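Long-range contact in glutathione synthetase-like effector 30 (Gpa-GSS30-apo) (Globodera pallida, PDB 5OET), which is a glutathione synthetase-like effector of a plant-parasitic nematode, related to the housekeeping enzyme that joins gamma-glutamylcysteine to glycine at the expense of ATP: residues A[376-387]-A[439-451]. Residues are numbered along the deposited sequence; the frame is centred on the assembly and turned at random.
Sequences AIRKVQTKGWAI and DRDFYYLTEKLRP
Trp-385 and Leu-445 face each other as an antiparallel hydrogen-bonded pair, and both bonds of the pair are made. Trp-385 N reaches Leu-445 O at 2.7 Å. Leu-445 N returns a bond to Trp-385 O at 2.8 Å, nearly straight with 175° at the hydrogen. The strand axes meet at 152°, so the two run antiparallel; 384-386 is an outermost strand of a four-stranded antiparallel sheet within this chain, and 443-447 bonds on its far side to strand 408-412. Beside the pair, Gly-384 CA adds a CA-H...O contact to Leu-445 O.

Thr-446 can be followed atom by atom. Its CB stands 4.0 Å from Lys-383 O. With OG1 anti to the backbone N (chi1 -155°), the hydroxyl swings to the partner segment and donates to Lys-383 O over 3.1 Å, from above the carbonyl plane rather than along a lone pair. The same OG1 lies 3.6 Å from Thr-382 CG2, the two threonine side chains crossing at about a right angle. CG2 of Thr-446 sits between its backbone N and carbonyl carbon; the side chain also touches Val-409 and Lys-411. CG2 of Thr-382 also approaches Leu-449 CD2.

On the other face, the Trp-385 ring receives Glu-447 CG at its edge, while Lys-383 CB covers one ring face, 3.6 Å above the plane. Glu-447 OE1 turns instead to a salt bridge with Arg-407. Farther along, Ile-387 CG2 lies 3.5 Å from Arg-440 CG and also beside NE, the side chains crossing at about a right angle; Arg-440 NH1 bonds to Leu-432 O.

This small sheet is consistent with part of the ATP-grasp fold of eukaryotic glutathione synthetases; the Leu-445 side chain is about 14 Å from the bound magnesium, so not at the metal. Direction-specific main-chain bonds therefore fix the pairing, the hydroxyl of buried Thr-446 adds a side-chain bond next to it, and Ile-387, Trp-385 and Thr-382, with their carbon contacts, supply much of the buried surface.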
loop_
_atom_site.group_PDB
_atom_site.type_symbol
_atom_site.label_atom_id
_atom_site.label_comp_id
_atom_site.label_asym_id
_atom_site.label_seq_id
_atom_site.Cartn_x
_atom_site.Cartn_y
_atom_site.Cartn_z
ATOM N N ALA A 376 15.965 7.508 -35.621
ATOM C CA ALA A 376 14.933 7.287 -34.597
ATOM C C ALA A 376 14.784 8.467 -33.666
ATOM O O ALA A 376 13.662 8.887 -33.394
ATOM C CB ALA A 376 15.238 6.039 -33.783
ATOM N N ILE A 377 15.909 8.985 -33.174
ATOM C CA ILE A 377 15.929 10.203 -32.351
ATOM C C ILE A 377 15.449 11.441 -33.119
ATOM O O ILE A 377 14.688 12.223 -32.569
ATOM C CB ILE A 377 17.327 10.485 -31.757
ATOM C CG1 ILE A 377 17.660 9.431 -30.709
ATOM C CG2 ILE A 377 17.387 11.859 -31.097
ATOM C CD1 ILE A 377 19.069 9.524 -30.165
ATOM N N ARG A 378 15.883 11.625 -34.369
ATOM C CA ARG A 378 15.443 12.780 -35.142
ATOM C C ARG A 378 13.941 12.797 -35.335
ATOM O O ARG A 378 13.356 13.867 -35.282
ATOM C CB ARG A 378 16.151 12.877 -36.491
ATOM C CG ARG A 378 17.646 13.169 -36.417
ATOM C CD ARG A 378 17.940 14.525 -35.821
ATOM N NE ARG A 378 19.328 14.948 -35.958
ATOM C CZ ARG A 378 19.823 16.081 -35.453
ATOM N NH1 ARG A 378 19.048 16.919 -34.768
ATOM N NH2 ARG A 378 21.107 16.392 -35.636
ATOM N N LYS A 379 13.321 11.631 -35.549
ATOM C CA LYS A 379 11.842 11.523 -35.718
ATOM C C LYS A 379 11.012 12.164 -34.584
ATOM O O LYS A 379 9.966 12.759 -34.847
ATOM C CB LYS A 379 11.407 10.060 -35.869
ATOM C CG LYS A 379 11.117 9.578 -37.276
ATOM C CD LYS A 379 11.170 8.039 -37.343
ATOM C CE LYS A 379 10.252 7.410 -38.402
ATOM N NZ LYS A 379 10.650 7.711 -39.818
ATOM N N VAL A 380 11.481 12.039 -33.338
ATOM C CA VAL A 380 10.750 12.560 -32.153
ATOM C C VAL A 380 11.135 13.982 -31.702
ATOM O O VAL A 380 10.489 14.526 -30.807
ATOM C CB VAL A 380 10.862 11.600 -30.928
ATOM C CG1 VAL A 380 10.563 10.160 -31.337
ATOM C CG2 VAL A 380 12.238 11.677 -30.276
ATOM N N GLN A 381 12.173 14.572 -32.296
ATOM C CA GLN A 381 12.628 15.927 -31.935
ATOM C C GLN A 381 11.666 16.990 -32.430
ATOM O O GLN A 381 10.893 16.741 -33.342
ATOM C CB GLN A 381 14.019 16.219 -32.505
ATOM C CG GLN A 381 15.167 15.633 -31.697
ATOM C CD GLN A 381 16.528 16.044 -32.232
ATOM O OE1 GLN A 381 16.691 16.254 -33.424
ATOM N NE2 GLN A 381 17.507 16.179 -31.343
ATOM N N THR A 382 11.716 18.174 -31.823
ATOM C CA THR A 382 10.952 19.327 -32.294
ATOM C C THR A 382 11.933 20.448 -32.531
ATOM O O THR A 382 12.526 20.949 -31.579
ATOM C CB THR A 382 9.894 19.791 -31.269
ATOM O OG1 THR A 382 9.182 18.660 -30.758
ATOM C CG2 THR A 382 8.909 20.766 -31.912
ATOM N N LYS A 383 12.103 20.849 -33.789
ATOM C CA LYS A 383 13.100 21.866 -34.134
ATOM C C LYS A 383 12.909 23.055 -33.193
ATOM O O LYS A 383 11.791 23.549 -33.049
ATOM C CB LYS A 383 13.003 22.332 -35.604
ATOM C CG LYS A 383 13.116 21.263 -36.704
ATOM C CD LYS A 383 14.441 20.494 -36.687
ATOM C CE LYS A 383 14.267 18.988 -36.910
ATOM N NZ LYS A 383 15.494 18.240 -36.498
ATOM N N GLY A 384 13.990 23.466 -32.531
ATOM C CA GLY A 384 14.010 24.625 -31.645
ATOM C C GLY A 384 15.162 25.565 -31.990
ATOM O O GLY A 384 16.311 25.152 -31.954
ATOM N N TRP A 385 14.853 26.822 -32.316
ATOM C CA TRP A 385 15.840 27.795 -32.824
ATOM C C TRP A 385 16.244 28.809 -31.770
ATOM O O TRP A 385 15.392 29.397 -31.108
ATOM C CB TRP A 385 15.296 28.553 -34.030
ATOM C CG TRP A 385 14.851 27.667 -35.130
ATOM C CD1 TRP A 385 15.610 27.173 -36.142
ATOM C CD2 TRP A 385 13.536 27.164 -35.325
ATOM N NE1 TRP A 385 14.843 26.393 -36.968
ATOM C CE2 TRP A 385 13.564 26.370 -36.489
ATOM C CE3 TRP A 385 12.335 27.303 -34.627
ATOM C CZ2 TRP A 385 12.437 25.716 -36.974
ATOM C CZ3 TRP A 385 11.209 26.657 -35.107
ATOM C CH2 TRP A 385 11.267 25.871 -36.274
ATOM N N ALA A 386 17.549 29.029 -31.645
ATOM C CA ALA A 386 18.088 29.926 -30.635
ATOM C C ALA A 386 17.877 31.380 -30.993
ATOM O O ALA A 386 17.504 31.714 -32.118
ATOM C CB ALA A 386 19.572 29.658 -30.456
ATOM N N ILE A 387 18.109 32.233 -30.006
ATOM C CA ILE A 387 18.352 33.658 -30.230
ATOM C C ILE A 387 19.678 34.018 -29.558
ATOM O O ILE A 387 20.242 35.090 -29.792
ATOM C CB ILE A 387 17.240 34.550 -29.644
ATOM C CG1 ILE A 387 15.841 33.915 -29.772
ATOM C CG2 ILE A 387 17.297 35.931 -30.295
ATOM C CD1 ILE A 387 14.865 34.493 -28.765
ATOM N N ASP A 439 19.108 38.831 -22.156
ATOM C CA ASP A 439 18.057 37.804 -22.045
ATOM C C ASP A 439 17.967 36.829 -23.246
ATOM O O ASP A 439 17.539 35.700 -23.058
ATOM C CB ASP A 439 16.680 38.446 -21.816
ATOM C CG ASP A 439 16.310 38.595 -20.329
ATOM O OD1 ASP A 439 16.487 37.632 -19.544
ATOM O OD2 ASP A 439 15.792 39.666 -19.970
ATOM N N ARG A 440 18.362 37.277 -24.439
ATOM C CA ARG A 440 18.317 36.452 -25.653
ATOM C C ARG A 440 18.984 35.083 -25.519
ATOM O O ARG A 440 18.487 34.098 -26.070
ATOM C CB ARG A 440 18.916 37.188 -26.864
ATOM C CG ARG A 440 17.909 38.082 -27.560
ATOM C CD ARG A 440 18.513 38.985 -28.630
ATOM N NE ARG A 440 17.700 39.136 -29.845
ATOM C CZ ARG A 440 16.471 39.660 -29.924
ATOM N NH1 ARG A 440 15.814 40.106 -28.857
ATOM N NH2 ARG A 440 15.874 39.735 -31.105
ATOM N N ASP A 441 20.082 35.005 -24.767
ATOM C CA ASP A 441 20.795 33.735 -24.597
ATOM C C ASP A 441 20.104 32.730 -23.654
ATOM O O ASP A 441 20.604 31.615 -23.501
ATOM C CB ASP A 441 22.241 33.986 -24.124
ATOM C CG ASP A 441 23.032 34.900 -25.079
ATOM O OD1 ASP A 441 22.823 34.799 -26.308
ATOM O OD2 ASP A 441 23.853 35.717 -24.599
ATOM N N PHE A 442 18.972 33.109 -23.039
ATOM C CA PHE A 442 18.221 32.239 -22.103
ATOM C C PHE A 442 16.880 31.726 -22.629
ATOM O O PHE A 442 16.144 31.074 -21.887
ATOM C CB PHE A 442 18.000 32.981 -20.759
ATOM C CG PHE A 442 19.279 33.241 -20.004
ATOM C CD1 PHE A 442 20.093 34.327 -20.356
ATOM C CD2 PHE A 442 19.718 32.365 -18.992
ATOM C CE1 PHE A 442 21.305 34.548 -19.705
ATOM C CE2 PHE A 442 20.935 32.585 -18.346
ATOM C CZ PHE A 442 21.721 33.677 -18.697
ATOM N N TYR A 443 16.554 32.027 -23.883
ATOM C CA TYR A 443 15.281 31.619 -24.483
ATOM C C TYR A 443 15.503 31.032 -25.862
ATOM O O TYR A 443 16.503 31.311 -26.504
ATOM C CB TYR A 443 14.318 32.815 -24.604
ATOM C CG TYR A 443 13.831 33.390 -23.287
ATOM C CD1 TYR A 443 14.552 34.371 -22.640
ATOM C CD2 TYR A 443 12.645 32.963 -22.705
ATOM C CE1 TYR A 443 14.119 34.933 -21.445
ATOM C CE2 TYR A 443 12.192 33.506 -21.499
ATOM C CZ TYR A 443 12.942 34.488 -20.866
ATOM O OH TYR A 443 12.509 35.059 -19.682
ATOM N N TYR A 444 14.558 30.214 -26.319
ATOM C CA TYR A 444 14.530 29.739 -27.708
ATOM C C TYR A 444 13.109 29.668 -28.277
ATOM O O TYR A 444 12.125 29.736 -27.548
ATOM C CB TYR A 444 15.220 28.382 -27.821
ATOM C CG TYR A 444 14.512 27.263 -27.107
ATOM C CD1 TYR A 444 14.705 27.046 -25.749
ATOM C CD2 TYR A 444 13.656 26.407 -27.790
ATOM C CE1 TYR A 444 14.042 26.026 -25.082
ATOM C CE2 TYR A 444 12.992 25.376 -27.129
ATOM C CZ TYR A 444 13.196 25.188 -25.780
ATOM O OH TYR A 444 12.542 24.159 -25.141
ATOM N N LEU A 445 13.025 29.554 -29.598
ATOM C CA LEU A 445 11.763 29.429 -30.323
ATOM C C LEU A 445 11.513 27.959 -30.662
ATOM O O LEU A 445 12.391 27.328 -31.217
ATOM C CB LEU A 445 11.799 30.244 -31.615
ATOM C CG LEU A 445 11.048 31.561 -31.692
ATOM C CD1 LEU A 445 11.162 32.115 -33.110
ATOM C CD2 LEU A 445 9.576 31.429 -31.347
ATOM N N THR A 446 10.329 27.434 -30.324
ATOM C CA THR A 446 9.891 26.129 -30.827
ATOM C C THR A 446 8.455 26.105 -31.365
ATOM O O THR A 446 7.642 26.984 -31.078
ATOM C CB THR A 446 10.071 25.019 -29.782
ATOM O OG1 THR A 446 10.207 23.756 -30.436
ATOM C CG2 THR A 446 8.985 24.972 -28.766
ATOM N N GLU A 447 8.179 25.073 -32.155
ATOM C CA GLU A 447 6.862 24.824 -32.700
ATOM C C GLU A 447 6.009 24.360 -31.538
ATOM O O GLU A 447 6.406 23.471 -30.800
ATOM C CB GLU A 447 6.877 23.748 -33.799
ATOM C CG GLU A 447 7.484 24.176 -35.137
ATOM C CD GLU A 447 6.728 23.673 -36.380
ATOM O OE1 GLU A 447 5.507 23.354 -36.295
ATOM O OE2 GLU A 447 7.359 23.638 -37.474
ATOM N N LYS A 448 4.849 24.994 -31.369
ATOM C CA LYS A 448 3.854 24.568 -30.402
ATOM C C LYS A 448 3.215 23.299 -30.927
ATOM O O LYS A 448 2.875 23.219 -32.101
ATOM C CB LYS A 448 2.795 25.655 -30.223
ATOM C CG LYS A 448 1.784 25.388 -29.117
ATOM C CD LYS A 448 0.833 26.584 -28.982
ATOM C CE LYS A 448 -0.074 26.442 -27.763
ATOM N NZ LYS A 448 -0.938 27.639 -27.578
ATOM N N LEU A 449 3.070 22.295 -30.084
ATOM C CA LEU A 449 2.468 21.030 -30.508
ATOM C C LEU A 449 0.955 21.064 -30.309
ATOM O O LEU A 449 0.453 21.646 -29.342
ATOM C CB LEU A 449 3.102 19.867 -29.744
ATOM C CG LEU A 449 4.633 19.819 -29.944
ATOM C CD1 LEU A 449 5.261 18.774 -29.045
ATOM C CD2 LEU A 449 5.021 19.624 -31.413
ATOM N N ARG A 450 0.230 20.458 -31.243
ATOM C CA ARG A 450 -1.225 20.365 -31.155
ATOM C C ARG A 450 -1.539 19.036 -30.473
ATOM O O ARG A 450 -1.465 17.990 -31.104
ATOM C CB ARG A 450 -1.871 20.488 -32.553
ATOM C CG ARG A 450 -1.254 21.598 -33.441
ATOM C CD ARG A 450 -2.229 22.415 -34.302
ATOM N NE ARG A 450 -3.245 21.631 -35.027
ATOM C CZ ARG A 450 -4.501 21.395 -34.621
ATOM N NH1 ARG A 450 -4.955 21.846 -33.447
ATOM N NH2 ARG A 450 -5.323 20.675 -35.395
ATOM N N PRO A 451 -1.859 19.058 -29.170
ATOM C CA PRO A 451 -1.835 17.799 -28.425
ATOM C C PRO A 451 -3.150 17.007 -28.477
ATOM O O PRO A 451 -4.226 17.602 -28.550
ATOM C CB PRO A 451 -1.534 18.268 -26.997
ATOM C CG PRO A 451 -2.146 19.641 -26.914
ATOM C CD PRO A 451 -2.358 20.157 -28.319
#